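PDB 5BPK: gamma-glutamyltranspeptidase (Ggt) from Helicobacter pylori 26695, which probably cleaves the gamma-glutamyl bond of glutathione and related compounds, passing the glutamyl group to water or an amino-acid acceptor, as an N-terminal nucleophile (Ntn) hydrolase. Local coordinates for residues V74-P77 against A78-N81; S173-Q176 against A177-K181; G249-T252 against K253-A257; M319-A322 against Y323-R326; M330-A333 against D334-S337. All blocks are in the same frame, centred on the assembly; numbering follows the deposited sequence. Where two conformers were deposited one is given.

Overall arrangement
The five local contacts follow one another along the chain. Contact 1 is the turn that ends helix 61-75. Contact 2 starts helix 174-187 and touches contact 1, their centres about 12 Å apart. Contact 3, the start of helix 253-257, lies about 23 Å (centre to centre) from contact 1. Contacts 4 and 5, on and just after helix 309-329, have centres about 17 Å apart and sit across the centre of the chain from contact 1. All but contact 3 meet the other chain, and the bound inhibitor-like ligand lies about 7 Å from the Ala79 side chain (contact 1) and 5 Å from that of Arg326 (contact 4), so both sides approach the probable active site.

Contact 1. Residues V74-P77 against A78-N81; sequences VVHP and AAGN
His76 and Ala79 meet at the two ends of a tight turn that closes helix 61-75. The backbone bonds converge on His76 O: Ala79 N gives it a straight bond of 3.0 Å (166°), and Gly80 N adds a weak, bent one at 2.7 Å. Pro77 and Ala78 take the two corners, forming a type I beta turn. The imidazole meets the methyl of Ala79: with CG swung away from the backbone N (chi1 -170°), one ring face is covered by that methyl, off-centre toward the rim, a CH-pi contact with CB 4.0 Å from the centroid and 3.6 Å from NE2. Two waters bridge further polar atoms of the turn. One lies in the ring plane at the imidazole edge, 2.8 Å from His76 ND1, and also accepts from Ala78 N; the other donates to both Pro77 O and Gly80 O. Asn81 ND2 reaches back to Ala79 O, 2.9 Å away and in the carbonyl plane, while its OD1 bonds Thr139 OG1 and Gly84 N. Thr1 of the other chain packs on Ala79. The turn lies between helix 61-75, whose Val74 packs on helices 155-168 and 214-226, and strand 85-91.

Contact 2. Residues S173-Q176 against A177-K181; sequences SQRQ and AETLK
Gln174 and Arg175 both reach for the carboxylate of Glu178 across the first turn of helix 174-187, which opens with a capping box. Each takes its own oxygen. Gln174 NE2 donates to Glu178 OE2 at 3.1 Å and 166°, keeping the acceptor close to its amide plane but meeting the carboxylate on the syn side and well out of its plane. Arg175 NH1 makes a longer, weak salt bridge to Glu178 OE1, which sits at the edge of the guanidinium, near its plane, with the carboxylate plane turned 72° from it. One face of that guanidinium is covered by Thr179 CG2, centred over the group and 3.5 Å from Arg175 CZ. The bend at chi2 (55°) of Arg175 turns its chain forward along the helix, which brings the charged end against the threonine methyl. Phe188 of the other chain also packs on Arg175, and Tyr24 OH of that chain holds Thr179 OG1 by a hydrogen bond. Beneath the side chains the regular helical ladder is already running, from Ala177 N to Ser173 O and from Thr179 N to Arg175 O, each at 2.9 Å. The cap fixes the first residues of the helix. Ser173 OG accepts from Gln176 N at 3.1 Å, and Gln176, whose NE2 also reaches weakly to Val75 O, returns the bond: its OE1 takes Ser173 N at 3.1 Å.

Contact 3. Residues G249-T252 against K253-A257; sequences GIIT and KEDLA
Thr252 and Asp255 grip one another at the start of helix 253-257 and form its capping box. This is the tight part of the contact. With chi1 at 64°, Thr252 OG1 faces N-H groups of the first helical turn: it accepts from Asp255 N at 3.3 Å in a nearly straight bond and from Glu254 N at 3.2 Å in a weak, bent one. The return bond runs from Thr252 N to Asp255 OD2, 3.1 Å long, and uses the anti lone pair of that oxygen. The helix proper begins with Leu256 N donating to Thr252 O, also at 3.1 Å. Looser is the nonpolar pair that flanks the cap: Ile251 CG2 comes only to 4.2 Å from Leu256 CG, a hydrophobic staple backed by Met244 and Ile240 of helix 234-246. On the solvent side Glu254 sends its extended chain away from the turn, and Lys253 turns to Glu238 in a salt bridge. Asp255 is buried, its second oxygen, OD1, taken by Leu108 N. With amide N-H groups on both carboxylate oxygens and Lys109 forming a weak, long ion pair, Asp255 is probably ionised, its charge favourable beside the N-H groups that start this short helix.

Contact 4. Residues M319-A322 against Y323-R326; sequences MRQA and YADR. With EDO (1,2-ethanediol), chain Q.
Gln321 and Asp325 clasp each other one turn apart on helix 309-329. The glutamine starts with CG anti to the backbone N and then bends at chi2 (64°), which curls its amide forward along the helix. NE2 donates to Asp325 OD1 at 2.9 Å; the oxygen lies in the amide plane, but the donor stands above the carboxylate plane, the planes 42° apart. Lys368 O shares NE2, while Asp325 is gripped by Gly370 N on OD1 and by Tyr348 OH and Gln291 NE2 on OD2, so this buried carboxylate is well satisfied. On another side of the helix Tyr323 turns back toward Met319, with CG beside its own backbone N. The ring edge thus faces Met319 O in plane, CD1 at 3.2 Å, and its hydroxyl ends on Ser95 O of the other chain. Arg326 stays extended from CG to NE, and NH1 meets the in-plane O1 of an ethanediol, probably from the crystallisation liquor, at 3.2 Å. Side-chain bonds from i to i+4 are common in alpha helices; this buried helix packs on helix 285-296, probably in a helical layer of the Ntn-hydrolase fold, with the dihydro-oxazolyl amino acid about 5 Å from the Arg326 side chain.

Contact 5. Residues M330-A333 against D334-S337; sequences MGDA and DFVS
Asp332 folds over the backbone of Asp334, the two aspartates standing either side of Ala333. Its CG lies opposite the backbone N (chi1 -177°), which carries OD1 forward to accept from Asp334 N at 3.0 Å, the amide coming from above the carboxylate plane. The carbonyl of the same residue takes two more donors: Phe335 N at 2.9 Å, from above the carbonyl plane, and Val336 N at 3.1 Å, lying in it. Together these bonds make an Asx motif, an Asx turn laid over a type I beta turn with Ala333 and Asp334 at its corners, in the loop between helices 309-329 and 340-343. Ala333 adds a CA-H...O contact, its CA 3.2 Å from Val336 O. The carboxylates of Asp332 and Asp334 come close, OD1 to OD2 at 3.7 Å, with their planes 52° apart. One water donates to Asp332 OD2 and Asp334 OD2, and Arg264 and Lys262 form salt bridges to Asp334, which should ease the repulsion. Asp332 OD2 also receives Arg69 N of the other chain and sits 3.5 Å from Phe335 CD1, near a ring that packs on Ala66 of that chain. Val336 CG2 tucks against Asp332 O at 3.4 Å.

Contact 1. Residues V74-P77 against A78-N81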
loop_
_atom_site.group_PDB
_atom_site.type_symbol
_atom_site.label_atom_id
_atom_site.label_comp_id
_atom_site.label_asym_id
_atom_site.label_seq_id
_atom_site.Cartn_x
_atom_site.Cartn_y
_atom_site.Cartn_z
ATOM N N VAL A 74 -2.103 3.403 16.104
ATOM C CA VAL A 74 -2.739 4.212 17.135
ATOM C C VAL A 74 -3.136 5.596 16.588
ATOM O O VAL A 74 -4.267 6.022 16.757
ATOM C CB VAL A 74 -1.797 4.358 18.351
ATOM C CG1 VAL A 74 -2.410 5.267 19.424
ATOM C CG2 VAL A 74 -1.487 3.000 18.929
ATOM N N VAL A 75 -2.216 6.275 15.913
ATOM C CA VAL A 75 -2.433 7.679 15.522
ATOM C C VAL A 75 -3.053 7.872 14.145
ATOM O O VAL A 75 -3.457 8.985 13.808
ATOM C CB VAL A 75 -1.136 8.502 15.611
ATOM C CG1 VAL A 75 -0.579 8.456 17.042
ATOM C CG2 VAL A 75 -0.069 8.028 14.599
ATOM N N HIS A 76 -3.127 6.798 13.359
ATOM C CA HIS A 76 -3.702 6.866 12.010
ATOM C C HIS A 76 -4.630 5.675 11.755
ATOM O O HIS A 76 -4.409 4.901 10.822
ATOM C CB HIS A 76 -2.549 6.916 11.003
ATOM C CG HIS A 76 -2.961 7.215 9.594
ATOM N ND1 HIS A 76 -4.180 7.779 9.273
ATOM C CD2 HIS A 76 -2.314 7.015 8.420
ATOM C CE1 HIS A 76 -4.252 7.935 7.962
ATOM N NE2 HIS A 76 -3.134 7.479 7.421
ATOM N N PRO A 77 -5.687 5.524 12.585
ATOM C CA PRO A 77 -6.523 4.319 12.536
ATOM C C PRO A 77 -7.346 4.124 11.260
ATOM O O PRO A 77 -7.868 3.029 11.034
ATOM C CB PRO A 77 -7.420 4.448 13.777
ATOM C CG PRO A 77 -7.332 5.850 14.197
ATOM C CD PRO A 77 -6.052 6.409 13.706
ATOM N N ALA A 78 -7.434 5.154 10.416
ATOM C CA ALA A 78 -8.043 4.978 9.107
ATOM C C ALA A 78 -7.254 3.999 8.226
ATOM O O ALA A 78 -7.821 3.386 7.325
ATOM C CB ALA A 78 -8.211 6.327 8.374
ATOM N N ALA A 79 -5.957 3.856 8.481
ATOM C CA ALA A 79 -5.053 3.157 7.556
ATOM C C ALA A 79 -4.012 2.345 8.302
ATOM O O ALA A 79 -3.858 1.137 8.061
ATOM C CB ALA A 79 -4.365 4.163 6.643
ATOM N N GLY A 80 -3.274 3.019 9.188
ATOM C CA GLY A 80 -2.408 2.345 10.154
ATOM C C GLY A 80 -3.244 1.384 10.984
ATOM O O GLY A 80 -4.428 1.641 11.241
ATOM N N ASN A 81 -2.661 0.262 11.379
ATOM C CA ASN A 81 -3.452 -0.842 11.912
ATOM C C ASN A 81 -2.655 -1.937 12.584
ATOM O O ASN A 81 -1.454 -2.117 12.312
ATOM C CB ASN A 81 -4.224 -1.507 10.766
ATOM C CG ASN A 81 -3.306 -2.207 9.782
ATOM O OD1 ASN A 81 -3.006 -3.403 9.949
ATOM N ND2 ASN A 81 -2.821 -1.463 8.765
HETATM O O HOH W 1 -6.605 8.313 10.599
HETATM O O HOH W 2 -6.815 0.786 12.267
#

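Contact 2. Residues S173-Q176 against A177-K181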
loop_
_atom_site.group_PDB
_atom_site.type_symbol
_atom_site.label_atom_id
_atom_site.label_comp_id
_atom_site.label_asym_id
_atom_site.label_seq_id
_atom_site.Cartn_x
_atom_site.Cartn_y
_atom_site.Cartn_z
ATOM N N SER A 173 -7.011 15.571 14.555
ATOM C CA SER A 173 -6.680 16.614 13.590
ATOM C C SER A 173 -7.928 16.997 12.796
ATOM O O SER A 173 -8.951 16.308 12.867
ATOM C CB SER A 173 -5.576 16.140 12.637
ATOM O OG SER A 173 -6.034 15.101 11.784
ATOM N N GLN A 174 -7.845 18.103 12.058
ATOM C CA GLN A 174 -8.922 18.502 11.153
ATOM C C GLN A 174 -9.251 17.378 10.175
ATOM O O GLN A 174 -10.422 17.046 9.977
ATOM C CB GLN A 174 -8.561 19.768 10.356
ATOM C CG GLN A 174 -9.686 20.226 9.422
ATOM C CD GLN A 174 -9.286 21.372 8.512
ATOM O OE1 GLN A 174 -8.429 22.188 8.854
ATOM N NE2 GLN A 174 -9.921 21.448 7.344
ATOM N N ARG A 175 -8.220 16.802 9.562
ATOM C CA ARG A 175 -8.419 15.761 8.555
ATOM C C ARG A 175 -9.044 14.516 9.183
ATOM O O ARG A 175 -9.923 13.908 8.585
ATOM C CB ARG A 175 -7.108 15.411 7.834
ATOM C CG ARG A 175 -7.241 14.338 6.743
ATOM C CD ARG A 175 -8.300 14.685 5.700
ATOM N NE ARG A 175 -8.453 13.627 4.701
ATOM C CZ ARG A 175 -9.562 13.389 3.998
ATOM N NH1 ARG A 175 -10.657 14.131 4.162
ATOM N NH2 ARG A 175 -9.576 12.387 3.122
ATOM N N GLN A 176 -8.608 14.163 10.391
ATOM C CA GLN A 176 -9.183 13.011 11.094
ATOM C C GLN A 176 -10.647 13.241 11.473
ATOM O O GLN A 176 -11.454 12.333 11.354
ATOM C CB GLN A 176 -8.365 12.671 12.333
ATOM C CG GLN A 176 -7.009 12.055 12.002
ATOM C CD GLN A 176 -6.102 11.889 13.209
ATOM O OE1 GLN A 176 -6.223 12.606 14.203
ATOM N NE2 GLN A 176 -5.175 10.938 13.121
ATOM N N ALA A 177 -10.985 14.453 11.916
ATOM C CA ALA A 177 -12.390 14.802 12.144
ATOM C C ALA A 177 -13.194 14.544 10.866
ATOM O O ALA A 177 -14.291 13.999 10.931
ATOM C CB ALA A 177 -12.546 16.259 12.576
ATOM N N GLU A 178 -12.633 14.929 9.715
ATOM C CA GLU A 178 -13.315 14.775 8.425
ATOM C C GLU A 178 -13.509 13.300 8.047
ATOM O O GLU A 178 -14.611 12.887 7.691
ATOM C CB GLU A 178 -12.556 15.514 7.309
ATOM C CG GLU A 178 -12.651 17.043 7.409
ATOM C CD GLU A 178 -11.701 17.782 6.481
ATOM O OE1 GLU A 178 -11.006 17.134 5.663
ATOM O OE2 GLU A 178 -11.645 19.030 6.581
ATOM N N THR A 179 -12.447 12.506 8.145
ATOM C CA THR A 179 -12.535 11.098 7.751
ATOM C C THR A 179 -13.424 10.321 8.733
ATOM O O THR A 179 -14.194 9.444 8.325
ATOM C CB THR A 179 -11.139 10.436 7.602
ATOM O OG1 THR A 179 -10.450 10.455 8.855
ATOM C CG2 THR A 179 -10.306 11.146 6.530
ATOM N N LEU A 180 -13.340 10.656 10.021
ATOM C CA LEU A 180 -14.244 10.065 11.002
ATOM C C LEU A 180 -15.706 10.340 10.619
ATOM O O LEU A 180 -16.533 9.426 10.627
ATOM C CB LEU A 180 -13.944 10.579 12.409
ATOM C CG LEU A 180 -12.707 9.999 13.085
ATOM C CD1 LEU A 180 -12.464 10.735 14.391
ATOM C CD2 LEU A 180 -12.877 8.515 13.333
ATOM N N LYS A 181 -16.014 11.581 10.253
ATOM C CA LYS A 181 -17.380 11.931 9.830
ATOM C C LYS A 181 -17.830 11.139 8.610
ATOM O O LYS A 181 -18.975 10.697 8.540
ATOM C CB LYS A 181 -17.515 13.428 9.544
ATOM C CG LYS A 181 -18.956 13.846 9.210
ATOM C CD LYS A 181 -19.295 15.243 9.731
ATOM C CE LYS A 181 -20.798 15.497 9.687
ATOM N NZ LYS A 181 -21.178 16.788 10.329
#

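Contact 3. Residues G249-T252 against K253-A257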
loop_
_atom_site.group_PDB
_atom_site.type_symbol
_atom_site.label_atom_id
_atom_site.label_comp_id
_atom_site.label_asym_id
_atom_site.label_seq_id
_atom_site.Cartn_x
_atom_site.Cartn_y
_atom_site.Cartn_z
ATOM N N GLY A 249 -19.224 -13.290 11.314
ATOM C CA GLY A 249 -17.902 -13.473 10.722
ATOM C C GLY A 249 -17.450 -14.912 10.856
ATOM O O GLY A 249 -18.114 -15.716 11.515
ATOM N N ILE A 250 -16.290 -15.228 10.283
ATOM C CA ILE A 250 -15.810 -16.607 10.243
ATOM C C ILE A 250 -14.377 -16.848 10.751
ATOM O O ILE A 250 -13.916 -17.989 10.780
ATOM C CB ILE A 250 -15.960 -17.213 8.818
ATOM C CG1 ILE A 250 -15.189 -16.404 7.773
ATOM C CG2 ILE A 250 -17.433 -17.306 8.424
ATOM C CD1 ILE A 250 -15.043 -17.146 6.439
ATOM N N ILE A 251 -13.678 -15.798 11.171
ATOM C CA ILE A 251 -12.316 -15.966 11.679
ATOM C C ILE A 251 -12.358 -16.596 13.067
ATOM O O ILE A 251 -13.132 -16.178 13.932
ATOM C CB ILE A 251 -11.533 -14.642 11.710
ATOM C CG1 ILE A 251 -11.345 -14.133 10.282
ATOM C CG2 ILE A 251 -10.165 -14.832 12.396
ATOM C CD1 ILE A 251 -10.833 -12.720 10.194
ATOM N N THR A 252 -11.529 -17.620 13.245
ATOM C CA THR A 252 -11.486 -18.407 14.465
ATOM C C THR A 252 -10.085 -18.417 15.074
ATOM O O THR A 252 -9.111 -17.968 14.462
ATOM C CB THR A 252 -11.855 -19.873 14.169
ATOM O OG1 THR A 252 -10.871 -20.448 13.300
ATOM C CG2 THR A 252 -13.233 -19.977 13.533
ATOM N N LYS A 253 -9.979 -18.977 16.273
ATOM C CA LYS A 253 -8.676 -19.191 16.893
ATOM C C LYS A 253 -7.752 -20.050 16.015
ATOM O O LYS A 253 -6.537 -19.872 16.043
ATOM C CB LYS A 253 -8.832 -19.818 18.285
ATOM C CG LYS A 253 -9.317 -18.834 19.330
ATOM C CD LYS A 253 -9.394 -19.469 20.712
ATOM C CE LYS A 253 -10.615 -20.361 20.851
ATOM N NZ LYS A 253 -10.806 -20.818 22.263
ATOM N N GLU A 254 -8.325 -20.974 15.247
ATOM C CA GLU A 254 -7.538 -21.818 14.351
ATOM C C GLU A 254 -6.922 -20.992 13.217
ATOM O O GLU A 254 -5.752 -21.188 12.863
ATOM C CB GLU A 254 -8.369 -22.963 13.769
ATOM C CG GLU A 254 -7.511 -24.011 13.042
ATOM C CD GLU A 254 -8.311 -25.151 12.427
ATOM O OE1 GLU A 254 -9.559 -25.159 12.544
ATOM O OE2 GLU A 254 -7.678 -26.041 11.816
ATOM N N ASP A 255 -7.696 -20.060 12.670
ATOM C CA ASP A 255 -7.174 -19.142 11.653
ATOM C C ASP A 255 -5.992 -18.353 12.202
ATOM O O ASP A 255 -4.954 -18.226 11.558
ATOM C CB ASP A 255 -8.246 -18.153 11.196
ATOM C CG ASP A 255 -9.259 -18.761 10.254
ATOM O OD1 ASP A 255 -8.858 -19.302 9.212
ATOM O OD2 ASP A 255 -10.467 -18.663 10.535
ATOM N N LEU A 256 -6.157 -17.826 13.407
ATOM C CA LEU A 256 -5.159 -16.942 13.994
ATOM C C LEU A 256 -3.881 -17.720 14.308
ATOM O O LEU A 256 -2.785 -17.258 13.994
ATOM C CB LEU A 256 -5.711 -16.240 15.239
ATOM C CG LEU A 256 -6.857 -15.253 14.972
ATOM C CD1 LEU A 256 -7.642 -14.973 16.250
ATOM C CD2 LEU A 256 -6.404 -13.952 14.320
ATOM N N ALA A 257 -4.029 -18.917 14.888
ATOM C CA ALA A 257 -2.876 -19.754 15.235
ATOM C C ALA A 257 -2.111 -20.264 14.008
ATOM O O ALA A 257 -0.929 -20.615 14.115
ATOM C CB ALA A 257 -3.314 -20.930 16.121
#

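Contact 4. Residues M319-A322 against Y323-R326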
loop_
_atom_site.group_PDB
_atom_site.type_symbol
_atom_site.label_atom_id
_atom_site.label_comp_id
_atom_site.label_asym_id
_atom_site.label_seq_id
_atom_site.Cartn_x
_atom_site.Cartn_y
_atom_site.Cartn_z
ATOM N N MET A 319 0.475 1.436 -19.368
ATOM C CA MET A 319 -0.434 1.207 -18.240
ATOM C C MET A 319 -1.667 0.431 -18.687
ATOM O O MET A 319 -2.090 -0.498 -18.026
ATOM C CB MET A 319 -0.902 2.533 -17.633
ATOM C CG MET A 319 0.158 3.322 -16.911
ATOM S SD MET A 319 -0.381 5.014 -16.562
ATOM C CE MET A 319 1.093 5.640 -15.719
ATOM N N ARG A 320 -2.244 0.844 -19.807
ATOM C CA ARG A 320 -3.451 0.212 -20.328
ATOM C C ARG A 320 -3.247 -1.281 -20.495
ATOM O O ARG A 320 -4.085 -2.065 -20.063
ATOM C CB ARG A 320 -3.826 0.827 -21.669
ATOM C CG ARG A 320 -5.200 0.460 -22.176
ATOM C CD ARG A 320 -5.337 0.804 -23.649
ATOM N NE ARG A 320 -5.167 2.231 -23.956
ATOM C CZ ARG A 320 -6.131 3.146 -23.857
ATOM N NH1 ARG A 320 -7.339 2.824 -23.396
ATOM N NH2 ARG A 320 -5.895 4.405 -24.219
ATOM N N GLN A 321 -2.139 -1.674 -21.120
ATOM C CA GLN A 321 -1.845 -3.091 -21.317
ATOM C C GLN A 321 -1.582 -3.805 -19.994
ATOM O O GLN A 321 -2.068 -4.919 -19.783
ATOM C CB GLN A 321 -0.636 -3.292 -22.239
ATOM C CG GLN A 321 -0.367 -4.753 -22.625
ATOM C CD GLN A 321 -1.494 -5.364 -23.453
ATOM O OE1 GLN A 321 -1.822 -4.866 -24.529
ATOM N NE2 GLN A 321 -2.093 -6.444 -22.945
ATOM N N ALA A 322 -0.813 -3.166 -19.112
ATOM C CA ALA A 322 -0.486 -3.754 -17.824
ATOM C C ALA A 322 -1.732 -4.088 -17.009
ATOM O O ALA A 322 -1.810 -5.166 -16.412
ATOM C CB ALA A 322 0.462 -2.840 -17.018
ATOM N N TYR A 323 -2.701 -3.170 -16.976
ATOM C CA TYR A 323 -3.917 -3.396 -16.181
ATOM C C TYR A 323 -4.822 -4.445 -16.821
ATOM O O TYR A 323 -5.493 -5.188 -16.112
ATOM C CB TYR A 323 -4.667 -2.102 -15.875
ATOM C CG TYR A 323 -4.051 -1.298 -14.739
ATOM C CD1 TYR A 323 -3.041 -0.380 -14.982
ATOM C CD2 TYR A 323 -4.466 -1.478 -13.421
ATOM C CE1 TYR A 323 -2.478 0.363 -13.955
ATOM C CE2 TYR A 323 -3.900 -0.742 -12.380
ATOM C CZ TYR A 323 -2.893 0.178 -12.659
ATOM O OH TYR A 323 -2.311 0.933 -11.649
ATOM N N ALA A 324 -4.814 -4.545 -18.151
ATOM C CA ALA A 324 -5.519 -5.648 -18.798
ATOM C C ALA A 324 -4.877 -6.973 -18.378
ATOM O O ALA A 324 -5.570 -7.934 -18.031
ATOM C CB ALA A 324 -5.512 -5.482 -20.305
ATOM N N ASP A 325 -3.546 -7.009 -18.393
ATOM C CA ASP A 325 -2.813 -8.218 -18.017
ATOM C C ASP A 325 -3.125 -8.588 -16.573
ATOM O O ASP A 325 -3.342 -9.746 -16.255
ATOM C CB ASP A 325 -1.301 -8.003 -18.187
ATOM C CG ASP A 325 -0.879 -7.871 -19.638
ATOM O OD1 ASP A 325 -1.723 -8.101 -20.552
ATOM O OD2 ASP A 325 0.313 -7.549 -19.863
ATOM N N ARG A 326 -3.179 -7.587 -15.707
ATOM C CA ARG A 326 -3.496 -7.796 -14.290
ATOM C C ARG A 326 -4.793 -8.572 -14.085
ATOM O O ARG A 326 -4.865 -9.466 -13.235
ATOM C CB ARG A 326 -3.614 -6.439 -13.578
ATOM C CG ARG A 326 -3.763 -6.513 -12.062
ATOM C CD ARG A 326 -4.153 -5.143 -11.506
ATOM N NE ARG A 326 -4.056 -5.109 -10.044
ATOM C CZ ARG A 326 -4.972 -5.568 -9.182
ATOM N NH1 ARG A 326 -6.117 -6.093 -9.600
ATOM N NH2 ARG A 326 -4.745 -5.493 -7.872
HETATM C C1 EDO Q . -9.881 -6.847 -8.243
HETATM O O1 EDO Q . -8.578 -7.438 -8.106
HETATM C C2 EDO Q . -10.971 -7.711 -7.622
HETATM O O2 EDO Q . -12.146 -7.734 -8.456
#

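Contact 5. Residues M330-A333 against D334-S337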
loop_
_atom_site.group_PDB
_atom_site.type_symbol
_atom_site.label_atom_id
_atom_site.label_comp_id
_atom_site.label_asym_id
_atom_site.label_seq_id
_atom_site.Cartn_x
_atom_site.Cartn_y
_atom_site.Cartn_z
ATOM N N MET A 330 -2.968 -12.273 -12.646
ATOM C CA MET A 330 -2.448 -12.009 -11.305
ATOM C C MET A 330 -3.337 -12.523 -10.162
ATOM O O MET A 330 -4.560 -12.357 -10.158
ATOM C CB MET A 330 -2.148 -10.514 -11.157
ATOM C CG MET A 330 -1.229 -9.977 -12.256
ATOM S SD MET A 330 0.433 -10.701 -12.370
ATOM C CE MET A 330 1.135 -10.263 -10.783
ATOM N N GLY A 331 -2.676 -13.161 -9.201
ATOM C CA GLY A 331 -3.296 -13.680 -7.980
ATOM C C GLY A 331 -2.195 -14.188 -7.062
ATOM O O GLY A 331 -1.008 -14.007 -7.341
ATOM N N ASP A 332 -2.586 -14.827 -5.970
ATOM C CA ASP A 332 -1.636 -15.443 -5.032
ATOM C C ASP A 332 -0.969 -16.646 -5.717
ATOM O O ASP A 332 -1.622 -17.653 -5.986
ATOM C CB ASP A 332 -2.401 -15.882 -3.780
ATOM C CG ASP A 332 -1.517 -16.464 -2.694
ATOM O OD1 ASP A 332 -0.305 -16.694 -2.910
ATOM O OD2 ASP A 332 -2.072 -16.702 -1.594
ATOM N N ALA A 333 0.337 -16.542 -5.959
ATOM C CA ALA A 333 1.088 -17.582 -6.662
ATOM C C ALA A 333 1.195 -18.897 -5.897
ATOM O O ALA A 333 1.595 -19.917 -6.460
ATOM C CB ALA A 333 2.477 -17.067 -7.033
ATOM N N ASP A 334 0.835 -18.883 -4.612
ATOM C CA ASP A 334 0.767 -20.124 -3.849
ATOM C C ASP A 334 -0.433 -20.977 -4.258
ATOM O O ASP A 334 -0.505 -22.145 -3.866
ATOM C CB ASP A 334 0.700 -19.842 -2.341
ATOM C CG ASP A 334 1.933 -19.110 -1.810
ATOM O OD1 ASP A 334 2.941 -18.931 -2.540
ATOM O OD2 ASP A 334 1.872 -18.691 -0.636
ATOM N N PHE A 335 -1.375 -20.387 -5.008
ATOM C CA PHE A 335 -2.602 -21.053 -5.445
ATOM C C PHE A 335 -2.783 -21.131 -6.952
ATOM O O PHE A 335 -3.450 -22.036 -7.427
ATOM C CB PHE A 335 -3.835 -20.357 -4.849
ATOM C CG PHE A 335 -3.998 -20.598 -3.377
ATOM C CD1 PHE A 335 -3.172 -19.955 -2.477
ATOM C CD2 PHE A 335 -4.928 -21.504 -2.896
ATOM C CE1 PHE A 335 -3.277 -20.185 -1.123
ATOM C CE2 PHE A 335 -5.044 -21.733 -1.521
ATOM C CZ PHE A 335 -4.221 -21.074 -0.645
ATOM N N VAL A 336 -2.257 -20.142 -7.677
ATOM C CA VAL A 336 -2.406 -20.052 -9.126
ATOM C C VAL A 336 -1.049 -19.768 -9.766
ATOM O O VAL A 336 -0.110 -19.307 -9.111
ATOM C CB VAL A 336 -3.434 -18.958 -9.529
ATOM C CG1 VAL A 336 -4.783 -19.239 -8.896
ATOM C CG2 VAL A 336 -2.945 -17.566 -9.125
ATOM N N SER A 337 -0.943 -20.071 -11.052
ATOM C CA SER A 337 0.287 -19.828 -11.793
ATOM C C SER A 337 0.309 -18.380 -12.268
ATOM O O SER A 337 -0.575 -17.959 -13.016
ATOM C CB SER A 337 0.379 -20.769 -12.991
ATOM O OG SER A 337 0.585 -22.108 -12.564
HETATM O O HOH W 3 -0.478 -17.714 0.347
#